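PDB 6IUQ: prolyl 4-hydroxylase from Phytophthora capsici LT1534, which probably hydroxylates proline residues at the 4-position, using a non-haem iron(II) centre, 2-oxoglutarate and molecular oxygen. Local coordinates for residues Q31-G36 with P128-Q133; W58-D63 with L143-G148; L270-G273 with E278-E281; N308-R311 with L315-F318. All coordinates share one frame; numbering follows the deposited sequence.

Contact 1: residues Q31-G36 with P128-Q133; sequences QLDDKG and PQYDLQ
Y130, in a short 3-10 turn, reaches with its phenol to D33 on helix 26-35, one of the helices packed outside the double-stranded beta-helix (DSBH) core of this Fe(II) oxygenase. The two side chains meet obliquely, the carboxylate plane turned 49° from the ring plane, and the acid comes at the hydroxyl edge of the ring, close to the ring plane. Y130 OH donates to D33 OD1 at 2.6 Å and meets that oxygen on its anti lone pair, the one pointing away from OD2. D33 CG stands anti to the backbone N (chi1 -171°), and this directs the carboxylate from the helix flank toward the turn.

The phenol oxygen is gripped a second time by the amide of Q209, on core strand 204-209; the same NE2 also binds L32 O, so helix, turn and strand converge at one polar point. K167 makes a cation-pi contact with the Y130 ring, which helps to hold it beside strand 166-173. Two bonds thus fix the end of a buried tyrosine. Beyond the bond itself, Y130 OH lies 3.4 Å from D33 CA, close against the helix backbone.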
loop_
_atom_site.group_PDB
_atom_site.type_symbol
_atom_site.label_atom_id
_atom_site.label_comp_id
_atom_site.label_asym_id
_atom_site.label_seq_id
_atom_site.Cartn_x
_atom_site.Cartn_y
_atom_site.Cartn_z
ATOM N N GLN A 31 5.597 12.814 -7.617
ATOM C CA GLN A 31 6.345 12.124 -6.571
ATOM C C GLN A 31 5.987 10.645 -6.518
ATOM O O GLN A 31 6.859 9.791 -6.372
ATOM C CB GLN A 31 6.110 12.753 -5.203
ATOM C CG GLN A 31 7.217 12.353 -4.226
ATOM C CD GLN A 31 6.957 12.750 -2.787
ATOM O OE1 GLN A 31 6.851 13.946 -2.466
ATOM N NE2 GLN A 31 6.875 11.743 -1.898
ATOM N N LEU A 32 4.693 10.349 -6.628
ATOM C CA LEU A 32 4.231 8.972 -6.641
ATOM C C LEU A 32 4.926 8.217 -7.762
ATOM O O LEU A 32 5.479 7.130 -7.567
ATOM C CB LEU A 32 2.710 8.922 -6.808
ATOM C CG LEU A 32 2.127 7.555 -7.165
ATOM C CD1 LEU A 32 2.391 6.560 -6.032
ATOM C CD2 LEU A 32 0.624 7.662 -7.465
ATOM N N ASP A 33 4.927 8.818 -8.939
ATOM C CA ASP A 33 5.542 8.200 -10.092
ATOM C C ASP A 33 7.065 8.063 -9.971
ATOM O O ASP A 33 7.641 7.072 -10.411
ATOM C CB ASP A 33 5.213 8.995 -11.338
ATOM C CG ASP A 33 5.639 8.285 -12.588
ATOM O OD1 ASP A 33 5.221 7.118 -12.770
ATOM O OD2 ASP A 33 6.398 8.886 -13.375
ATOM N N ASP A 34 7.720 9.054 -9.378
ATOM C CA ASP A 34 9.176 9.036 -9.269
ATOM C C ASP A 34 9.646 8.180 -8.082
ATOM O O ASP A 34 10.385 7.200 -8.258
ATOM C CB ASP A 34 9.711 10.469 -9.149
ATOM C CG ASP A 34 11.182 10.522 -8.754
ATOM O OD1 ASP A 34 11.961 9.696 -9.265
ATOM O OD2 ASP A 34 11.559 11.389 -7.928
ATOM N N LYS A 35 9.197 8.535 -6.884
ATOM C CA LYS A 35 9.659 7.880 -5.670
ATOM C C LYS A 35 8.950 6.547 -5.391
ATOM O O LYS A 35 9.488 5.692 -4.706
ATOM C CB LYS A 35 9.493 8.830 -4.468
ATOM C CG LYS A 35 10.262 10.120 -4.647
ATOM C CD LYS A 35 11.129 10.441 -3.447
ATOM C CE LYS A 35 12.465 11.062 -3.883
ATOM N NZ LYS A 35 13.663 10.383 -3.276
ATOM N N GLY A 36 7.748 6.371 -5.927
ATOM C CA GLY A 36 7.024 5.126 -5.742
ATOM C C GLY A 36 5.927 5.250 -4.703
ATOM O O GLY A 36 5.045 4.409 -4.615
ATOM N N PRO A 128 -1.628 9.379 -17.137
ATOM C CA PRO A 128 -2.434 8.613 -18.098
ATOM C C PRO A 128 -1.836 7.245 -18.405
ATOM O O PRO A 128 -2.560 6.323 -18.761
ATOM C CB PRO A 128 -2.424 9.484 -19.365
ATOM C CG PRO A 128 -1.852 10.794 -18.980
ATOM C CD PRO A 128 -1.065 10.609 -17.721
ATOM N N GLN A 129 -0.523 7.114 -18.273
ATOM C CA GLN A 129 0.136 5.876 -18.663
ATOM C C GLN A 129 -0.252 4.678 -17.788
ATOM O O GLN A 129 -0.064 3.534 -18.204
ATOM C CB GLN A 129 1.658 6.055 -18.659
ATOM C CG GLN A 129 2.288 6.480 -17.340
ATOM C CD GLN A 129 2.351 8.001 -17.173
ATOM O OE1 GLN A 129 1.505 8.737 -17.677
ATOM N NE2 GLN A 129 3.364 8.467 -16.473
ATOM N N TYR A 130 -0.797 4.926 -16.595
ATOM C CA TYR A 130 -1.149 3.823 -15.694
ATOM C C TYR A 130 -2.429 3.126 -16.147
ATOM O O TYR A 130 -2.719 2.009 -15.713
ATOM C CB TYR A 130 -1.342 4.296 -14.249
ATOM C CG TYR A 130 -0.109 4.801 -13.528
ATOM C CD1 TYR A 130 1.145 4.854 -14.149
ATOM C CD2 TYR A 130 -0.206 5.210 -12.200
ATOM C CE1 TYR A 130 2.251 5.330 -13.470
ATOM C CE2 TYR A 130 0.892 5.702 -11.524
ATOM C CZ TYR A 130 2.106 5.759 -12.157
ATOM O OH TYR A 130 3.173 6.237 -11.452
ATOM N N ASP A 131 -3.207 3.814 -16.974
ATOM C CA ASP A 131 -4.408 3.237 -17.568
ATOM C C ASP A 131 -5.409 2.770 -16.515
ATOM O O ASP A 131 -5.907 1.647 -16.579
ATOM C CB ASP A 131 -4.030 2.064 -18.466
ATOM C CG ASP A 131 -5.076 1.779 -19.515
ATOM O OD1 ASP A 131 -6.107 2.492 -19.531
ATOM O OD2 ASP A 131 -4.868 0.835 -20.315
ATOM N N LEU A 132 -5.700 3.628 -15.543
ATOM C CA LEU A 132 -6.595 3.253 -14.454
ATOM C C LEU A 132 -8.045 3.172 -14.943
ATOM O O LEU A 132 -8.428 3.809 -15.921
ATOM C CB LEU A 132 -6.466 4.244 -13.288
ATOM C CG LEU A 132 -5.070 4.342 -12.674
ATOM C CD1 LEU A 132 -5.030 5.417 -11.604
ATOM C CD2 LEU A 132 -4.574 2.988 -12.119
ATOM N N GLN A 133 -8.845 2.378 -14.251
ATOM C CA GLN A 133 -10.186 2.081 -14.703
ATOM C C GLN A 133 -11.270 2.681 -13.809
ATOM O O GLN A 133 -11.196 2.612 -12.580
ATOM C CB GLN A 133 -10.369 0.569 -14.785
ATOM C CG GLN A 133 -9.332 -0.172 -15.641
ATOM C CD GLN A 133 -9.551 0.043 -17.113
ATOM O OE1 GLN A 133 -8.805 0.776 -17.766
ATOM N NE2 GLN A 133 -10.591 -0.579 -17.649
#

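Contact 2: residues W58-D63 with L143-G148; sequences WLNEND and LQRNAG
L143 meets L59 of helix 46-61 methyl to methyl: L143 CD1 and L59 CD1 lie 3.6 Å apart, and the two side chains cross at about a right angle. Both leucines are buried, and L110 of helix 108-115 packs against each of them, so the pair belongs to an apolar layer between helices and sheet. Two residues on, R145 also turns its side chain to the helix. Its chain runs extended from the backbone and then bends at chi3 (75°), which lays CD and NE across the amide of N60. R145 CD is 3.5 Å from N60 ND2, and NE is 3.4 Å from N60 OD1.

The strand carrying both residues, 139-146, belongs to the larger antiparallel sheet of the DSBH core, and helix 46-61 ends against it in a Schellman motif with D63 at C-prime. N60 ND2 lies over one face of the guanidinium, with the amide and guanidinium planes 35° apart. The charge of R145 is met elsewhere, by a salt bridge from NH1 to E223, while Y225 on the neighbouring strand touches both R145 and N60. Where the strand ends, N146 closes an Asx turn: G148 N donates to N146 OD1 over 3.2 Å; the bond is fairly straight at the hydrogen (161°), but the donor sits above the carbonyl plane, not on a lone pair.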
loop_
_atom_site.group_PDB
_atom_site.type_symbol
_atom_site.label_atom_id
_atom_site.label_comp_id
_atom_site.label_asym_id
_atom_site.label_seq_id
_atom_site.Cartn_x
_atom_site.Cartn_y
_atom_site.Cartn_z
ATOM N N TRP A 58 -19.308 2.314 13.720
ATOM C CA TRP A 58 -20.668 1.819 13.731
ATOM C C TRP A 58 -20.764 0.459 13.053
ATOM O O TRP A 58 -21.402 -0.456 13.569
ATOM C CB TRP A 58 -21.604 2.804 13.050
ATOM C CG TRP A 58 -23.021 2.372 13.135
ATOM C CD1 TRP A 58 -23.900 2.624 14.155
ATOM C CD2 TRP A 58 -23.734 1.584 12.177
ATOM N NE1 TRP A 58 -25.117 2.052 13.881
ATOM C CE2 TRP A 58 -25.044 1.406 12.674
ATOM C CE3 TRP A 58 -23.398 1.022 10.942
ATOM C CZ2 TRP A 58 -26.012 0.697 11.980
ATOM C CZ3 TRP A 58 -24.361 0.312 10.255
ATOM C CH2 TRP A 58 -25.655 0.154 10.777
ATOM N N LEU A 59 -20.136 0.332 11.891
ATOM C CA LEU A 59 -20.119 -0.933 11.174
ATOM C C LEU A 59 -19.549 -2.030 12.054
ATOM O O LEU A 59 -20.016 -3.171 12.033
ATOM C CB LEU A 59 -19.302 -0.814 9.889
ATOM C CG LEU A 59 -19.982 -0.026 8.775
ATOM C CD1 LEU A 59 -19.023 0.164 7.624
ATOM C CD2 LEU A 59 -21.251 -0.745 8.321
ATOM N N ASN A 60 -18.539 -1.665 12.834
ATOM C CA ASN A 60 -17.892 -2.600 13.742
ATOM C C ASN A 60 -18.751 -2.975 14.963
ATOM O O ASN A 60 -18.681 -4.108 15.450
ATOM C CB ASN A 60 -16.564 -2.024 14.213
ATOM C CG ASN A 60 -15.771 -3.011 15.022
ATOM O OD1 ASN A 60 -15.440 -4.097 14.536
ATOM N ND2 ASN A 60 -15.458 -2.649 16.266
ATOM N N GLU A 61 -19.539 -2.023 15.460
ATOM C CA GLU A 61 -20.466 -2.281 16.564
ATOM C C GLU A 61 -21.583 -3.211 16.123
ATOM O O GLU A 61 -22.107 -3.992 16.910
ATOM C CB GLU A 61 -21.082 -0.987 17.087
ATOM C CG GLU A 61 -20.179 -0.120 17.952
ATOM C CD GLU A 61 -20.779 1.271 18.186
ATOM O OE1 GLU A 61 -21.358 1.842 17.231
ATOM O OE2 GLU A 61 -20.686 1.785 19.327
ATOM N N ASN A 62 -21.966 -3.111 14.859
ATOM C CA ASN A 62 -23.061 -3.918 14.368
ATOM C C ASN A 62 -22.545 -5.117 13.591
ATOM O O ASN A 62 -23.174 -5.603 12.650
ATOM C CB ASN A 62 -24.008 -3.057 13.546
ATOM C CG ASN A 62 -24.719 -2.023 14.403
ATOM O OD1 ASN A 62 -24.130 -1.011 14.784
ATOM N ND2 ASN A 62 -25.977 -2.289 14.736
ATOM N N ASP A 63 -21.380 -5.583 14.025
ATOM C CA ASP A 63 -20.817 -6.862 13.621
ATOM C C ASP A 63 -20.747 -7.072 12.112
ATOM O O ASP A 63 -21.001 -8.170 11.619
ATOM C CB ASP A 63 -21.610 -7.992 14.276
ATOM C CG ASP A 63 -21.625 -7.886 15.802
ATOM O OD1 ASP A 63 -20.563 -7.595 16.405
ATOM O OD2 ASP A 63 -22.708 -8.085 16.395
ATOM N N LEU A 143 -12.228 -1.811 4.451
ATOM C CA LEU A 143 -12.075 -1.290 5.800
ATOM C C LEU A 143 -11.367 -2.320 6.667
ATOM O O LEU A 143 -11.637 -3.511 6.563
ATOM C CB LEU A 143 -13.427 -0.933 6.407
ATOM C CG LEU A 143 -14.335 -0.030 5.580
ATOM C CD1 LEU A 143 -15.622 0.241 6.337
ATOM C CD2 LEU A 143 -13.620 1.272 5.238
ATOM N N GLN A 144 -10.455 -1.860 7.518
ATOM C CA GLN A 144 -9.700 -2.767 8.364
ATOM C C GLN A 144 -9.574 -2.256 9.788
ATOM O O GLN A 144 -9.186 -1.111 10.016
ATOM C CB GLN A 144 -8.308 -3.006 7.793
ATOM C CG GLN A 144 -7.430 -3.849 8.702
ATOM C CD GLN A 144 -6.085 -4.180 8.095
ATOM O OE1 GLN A 144 -5.088 -3.505 8.367
ATOM N NE2 GLN A 144 -6.044 -5.228 7.274
ATOM N N ARG A 145 -9.916 -3.115 10.746
ATOM C CA ARG A 145 -9.657 -2.838 12.149
ATOM C C ARG A 145 -8.609 -3.819 12.658
ATOM O O ARG A 145 -8.731 -5.032 12.476
ATOM C CB ARG A 145 -10.940 -2.936 12.981
ATOM C CG ARG A 145 -10.834 -2.303 14.371
ATOM C CD ARG A 145 -12.118 -2.493 15.193
ATOM N NE ARG A 145 -12.227 -3.855 15.693
ATOM C CZ ARG A 145 -11.827 -4.237 16.903
ATOM N NH1 ARG A 145 -11.317 -3.345 17.749
ATOM N NH2 ARG A 145 -11.955 -5.505 17.267
ATOM N N ASN A 146 -7.560 -3.281 13.261
ATOM C CA ASN A 146 -6.546 -4.086 13.915
ATOM C C ASN A 146 -6.658 -3.865 15.416
ATOM O O ASN A 146 -6.449 -2.747 15.900
ATOM C CB ASN A 146 -5.147 -3.718 13.400
ATOM C CG ASN A 146 -4.038 -4.499 14.085
ATOM O OD1 ASN A 146 -4.296 -5.376 14.911
ATOM N ND2 ASN A 146 -2.787 -4.186 13.736
ATOM N N ALA A 147 -6.991 -4.933 16.138
ATOM C CA ALA A 147 -7.227 -4.875 17.578
ATOM C C ALA A 147 -6.077 -4.260 18.365
ATOM O O ALA A 147 -6.305 -3.592 19.382
ATOM C CB ALA A 147 -7.520 -6.275 18.107
ATOM N N GLY A 148 -4.851 -4.477 17.886
ATOM C CA GLY A 148 -3.653 -4.034 18.582
ATOM C C GLY A 148 -3.033 -5.202 19.308
ATOM O O GLY A 148 -2.606 -5.088 20.435
#

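Contact 3: residues L270-G273 with E278-E281; sequences LSRG and EYYE
Two consecutive helices, the short 271-274 and the longer 276-287, meet at a bend here, and Y279 of the second lays its ring against S271 and R272 of the first. The phenol ends at the serine: S271 OG and Y279 OH are hydrogen-bonded at 2.7 Å, and either could supply the proton. Over one ring face sits the backbone of the first helix, R272 CA lying 3.9 Å from the ring centroid and 21° off the normal, a CH-pi contact. The arginine then bends at chi3 (-62°) and swings its guanidinium round to the CD2-CE2 side of the same ring.

This helical pair belongs to the C-terminal helical region beside the iron-bearing DSBH core; the Y279 side chain lies about 11 Å from the iron(II) ion, and its ring also touches L214, next to the metal ligand H215. Within the pair the guanidinium and ring planes stand 57° apart, too steep for a parallel stack. Y279 CD2 sits over one guanidinium face toward its rim, 3.4 Å from R272 NH1. That nitrogen is hydrogen-bonded to H302 of helix 296-311, which also touches the tyrosine, so H302 helps to set the position of the guanidinium. On the other helix E278 pairs with R326 in a salt bridge, extending the polar connections to helix 313-328.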
loop_
_atom_site.group_PDB
_atom_site.type_symbol
_atom_site.label_atom_id
_atom_site.label_comp_id
_atom_site.label_asym_id
_atom_site.label_seq_id
_atom_site.Cartn_x
_atom_site.Cartn_y
_atom_site.Cartn_z
ATOM N N LEU A 270 13.095 -10.536 -6.914
ATOM C CA LEU A 270 14.405 -10.409 -6.294
ATOM C C LEU A 270 14.313 -9.961 -4.862
ATOM O O LEU A 270 15.303 -10.032 -4.131
ATOM C CB LEU A 270 15.270 -9.417 -7.059
ATOM C CG LEU A 270 15.391 -9.604 -8.567
ATOM C CD1 LEU A 270 16.046 -8.368 -9.157
ATOM C CD2 LEU A 270 16.191 -10.837 -8.887
ATOM N N SER A 271 13.126 -9.511 -4.459
ATOM C CA SER A 271 12.973 -8.823 -3.172
ATOM C C SER A 271 13.226 -9.725 -1.970
ATOM O O SER A 271 13.771 -9.272 -0.964
ATOM C CB SER A 271 11.575 -8.200 -3.053
ATOM O OG SER A 271 10.575 -9.209 -3.013
ATOM N N ARG A 272 12.831 -10.992 -2.058
ATOM C CA ARG A 272 12.999 -11.867 -0.900
ATOM C C ARG A 272 14.483 -12.119 -0.666
ATOM O O ARG A 272 14.934 -12.163 0.477
ATOM C CB ARG A 272 12.237 -13.185 -1.074
ATOM C CG ARG A 272 12.236 -14.050 0.184
ATOM C CD ARG A 272 11.366 -15.281 0.011
ATOM N NE ARG A 272 9.960 -14.948 -0.224
ATOM C CZ ARG A 272 9.051 -14.797 0.733
ATOM N NH1 ARG A 272 9.388 -14.935 2.020
ATOM N NH2 ARG A 272 7.800 -14.498 0.402
ATOM N N GLY A 273 15.246 -12.241 -1.747
ATOM C CA GLY A 273 16.700 -12.312 -1.665
ATOM C C GLY A 273 17.333 -11.024 -1.171
ATOM O O GLY A 273 18.104 -11.020 -0.224
ATOM N N GLU A 278 14.710 -8.668 6.437
ATOM C CA GLU A 278 13.405 -8.063 6.709
ATOM C C GLU A 278 12.241 -9.057 6.570
ATOM O O GLU A 278 11.367 -9.121 7.438
ATOM C CB GLU A 278 13.166 -6.862 5.792
ATOM C CG GLU A 278 13.950 -5.621 6.170
ATOM C CD GLU A 278 15.394 -5.621 5.681
ATOM O OE1 GLU A 278 15.751 -6.408 4.781
ATOM O OE2 GLU A 278 16.188 -4.813 6.206
ATOM N N TYR A 279 12.215 -9.817 5.483
ATOM C CA TYR A 279 11.227 -10.882 5.327
ATOM C C TYR A 279 11.280 -11.884 6.489
ATOM O O TYR A 279 10.248 -12.247 7.062
ATOM C CB TYR A 279 11.448 -11.630 4.021
ATOM C CG TYR A 279 10.822 -11.046 2.769
ATOM C CD1 TYR A 279 11.426 -10.003 2.085
ATOM C CD2 TYR A 279 9.669 -11.595 2.226
ATOM C CE1 TYR A 279 10.871 -9.490 0.895
ATOM C CE2 TYR A 279 9.109 -11.102 1.044
ATOM C CZ TYR A 279 9.720 -10.045 0.387
ATOM O OH TYR A 279 9.178 -9.550 -0.776
ATOM N N TYR A 280 12.481 -12.331 6.835
ATOM C CA TYR A 280 12.638 -13.303 7.914
ATOM C C TYR A 280 12.186 -12.728 9.261
ATOM O O TYR A 280 11.450 -13.386 10.012
ATOM C CB TYR A 280 14.093 -13.791 7.995
ATOM C CG TYR A 280 14.315 -14.909 9.002
ATOM C CD1 TYR A 280 14.085 -16.233 8.660
ATOM C CD2 TYR A 280 14.762 -14.633 10.298
ATOM C CE1 TYR A 280 14.292 -17.265 9.572
ATOM C CE2 TYR A 280 14.974 -15.654 11.218
ATOM C CZ TYR A 280 14.731 -16.967 10.844
ATOM O OH TYR A 280 14.917 -17.978 11.747
ATOM N N GLU A 281 12.588 -11.505 9.578
ATOM C CA GLU A 281 12.148 -10.916 10.843
ATOM C C GLU A 281 10.630 -10.796 10.924
ATOM O O GLU A 281 10.043 -11.077 11.971
ATOM C CB GLU A 281 12.782 -9.553 11.072
ATOM C CG GLU A 281 13.074 -9.284 12.549
ATOM C CD GLU A 281 13.928 -10.393 13.210
ATOM O OE1 GLU A 281 14.840 -10.940 12.544
ATOM O OE2 GLU A 281 13.691 -10.709 14.395
#

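Contact 4: residues N308-R311 with L315-F318; sequences NVKR and LYGF
Helix 296-311 and helix 313-328 follow one another across a very short link, and their backbones come within 5.5 Å at the CA atoms of K310 and Y316. The turn makes a tight connection between two consecutive helices of the C-terminal helical region. Y316 projects toward the preceding helix with CG anti to its own N (chi1 -173°), which brings the ring alongside K310 and V309. V309 CG1 approaches the ring edge near its plane, 4.2 Å from Y316 CD1, and the two side chains run about perpendicular. The other methyl, V309 CG2, meets L315 CD2 at 4.3 Å, so the two branches of one valine serve two neighbours on the second helix.

K310 spans the outer side: its CG lies 3.7 Å from Y316 CE1, and a bend at chi4 (-55°) curls the ammonium back until NZ is 3.6 Å from the same carbon. L315 continues inward onto L270. The contact is thus apolar at the buried valine and becomes polar outward, where the lysine has a weak, long ion pair with E276. The join depends on van der Waals packing, with K310 CG resting against the CE1 side of the ring while the lysine's charge remains toward the surface.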
loop_
_atom_site.group_PDB
_atom_site.type_symbol
_atom_site.label_atom_id
_atom_site.label_comp_id
_atom_site.label_asym_id
_atom_site.label_seq_id
_atom_site.Cartn_x
_atom_site.Cartn_y
_atom_site.Cartn_z
ATOM N N ASN A 308 16.602 -22.085 -2.914
ATOM C CA ASN A 308 16.501 -22.116 -4.384
ATOM C C ASN A 308 17.282 -20.985 -5.043
ATOM O O ASN A 308 17.961 -21.188 -6.043
ATOM C CB ASN A 308 15.047 -22.026 -4.833
ATOM C CG ASN A 308 14.267 -23.297 -4.560
ATOM O OD1 ASN A 308 14.848 -24.364 -4.339
ATOM N ND2 ASN A 308 12.942 -23.197 -4.598
ATOM N N VAL A 309 17.192 -19.789 -4.473
ATOM C CA VAL A 309 17.990 -18.691 -4.960
ATOM C C VAL A 309 19.463 -19.016 -4.808
ATOM O O VAL A 309 20.219 -18.857 -5.763
ATOM C CB VAL A 309 17.659 -17.368 -4.238
ATOM C CG1 VAL A 309 18.723 -16.327 -4.520
ATOM C CG2 VAL A 309 16.293 -16.862 -4.674
ATOM N N LYS A 310 19.879 -19.495 -3.634
ATOM C CA LYS A 310 21.303 -19.768 -3.396
ATOM C C LYS A 310 21.858 -20.861 -4.322
ATOM O O LYS A 310 23.035 -20.831 -4.683
ATOM C CB LYS A 310 21.556 -20.158 -1.933
ATOM C CG LYS A 310 21.207 -19.050 -0.941
ATOM C CD LYS A 310 21.850 -19.262 0.429
ATOM C CE LYS A 310 21.196 -18.370 1.493
ATOM N NZ LYS A 310 21.208 -16.910 1.115
ATOM N N ARG A 311 21.017 -21.821 -4.698
ATOM C CA ARG A 311 21.411 -22.842 -5.669
ATOM C C ARG A 311 21.498 -22.312 -7.107
ATOM O O ARG A 311 22.153 -22.914 -7.952
ATOM C CB ARG A 311 20.430 -24.002 -5.639
ATOM C CG ARG A 311 20.582 -24.909 -4.430
ATOM C CD ARG A 311 19.307 -25.696 -4.217
ATOM N NE ARG A 311 19.307 -26.390 -2.935
ATOM C CZ ARG A 311 19.161 -27.702 -2.801
ATOM N NH1 ARG A 311 18.996 -28.468 -3.876
ATOM N NH2 ARG A 311 19.169 -28.246 -1.591
ATOM N N LEU A 315 21.876 -15.955 -10.443
ATOM C CA LEU A 315 20.875 -15.167 -9.734
ATOM C C LEU A 315 21.393 -14.715 -8.359
ATOM O O LEU A 315 21.254 -13.545 -8.000
ATOM C CB LEU A 315 19.576 -15.963 -9.592
ATOM C CG LEU A 315 18.420 -15.262 -8.889
ATOM C CD1 LEU A 315 18.038 -13.937 -9.586
ATOM C CD2 LEU A 315 17.235 -16.210 -8.836
ATOM N N TYR A 316 22.023 -15.627 -7.618
ATOM C CA TYR A 316 22.570 -15.309 -6.299
ATOM C C TYR A 316 23.654 -14.235 -6.334
ATOM O O TYR A 316 23.629 -13.325 -5.512
ATOM C CB TYR A 316 23.138 -16.566 -5.639
ATOM C CG TYR A 316 23.579 -16.378 -4.202
ATOM C CD1 TYR A 316 22.654 -16.103 -3.203
ATOM C CD2 TYR A 316 24.920 -16.511 -3.838
ATOM C CE1 TYR A 316 23.058 -15.948 -1.864
ATOM C CE2 TYR A 316 25.337 -16.359 -2.513
ATOM C CZ TYR A 316 24.399 -16.078 -1.529
ATOM O OH TYR A 316 24.800 -15.929 -0.217
ATOM N N GLY A 317 24.617 -14.349 -7.248
ATOM C CA GLY A 317 25.637 -13.316 -7.401
ATOM C C GLY A 317 25.007 -11.954 -7.697
ATOM O O GLY A 317 25.441 -10.919 -7.193
ATOM N N PHE A 318 23.949 -11.962 -8.502
ATOM C CA PHE A 318 23.247 -10.735 -8.840
ATOM C C PHE A 318 22.582 -10.159 -7.595
ATOM O O PHE A 318 22.748 -8.981 -7.311
ATOM C CB PHE A 318 22.224 -11.000 -9.948
ATOM C CG PHE A 318 21.464 -9.775 -10.386
ATOM C CD1 PHE A 318 22.141 -8.625 -10.773
ATOM C CD2 PHE A 318 20.075 -9.780 -10.424
ATOM C CE1 PHE A 318 21.443 -7.494 -11.167
ATOM C CE2 PHE A 318 19.370 -8.656 -10.827
ATOM C CZ PHE A 318 20.055 -7.513 -11.195
#

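From the N terminus, contact 1 opens on helix 26-35 and contact 2 on helix 46-61; the chain then reaches 128-133, closing contact 1, before 143-148 closes contact 2. These two long loops therefore cross. Contact 1 ties helix 26-35 to the loop leading into the core and contact 2 ties helix 46-61 to core strand 139-146, on opposite sides of the chain's centre, their centres about 31 Å apart. After the core strands, contacts 3 and 4 close in series as short local turns between consecutive helices. They lie about 13 Å apart between centres and touch: L270, from contact 3, packs on L315 and F318 of contact 4, joining the two contacts through apolar packing.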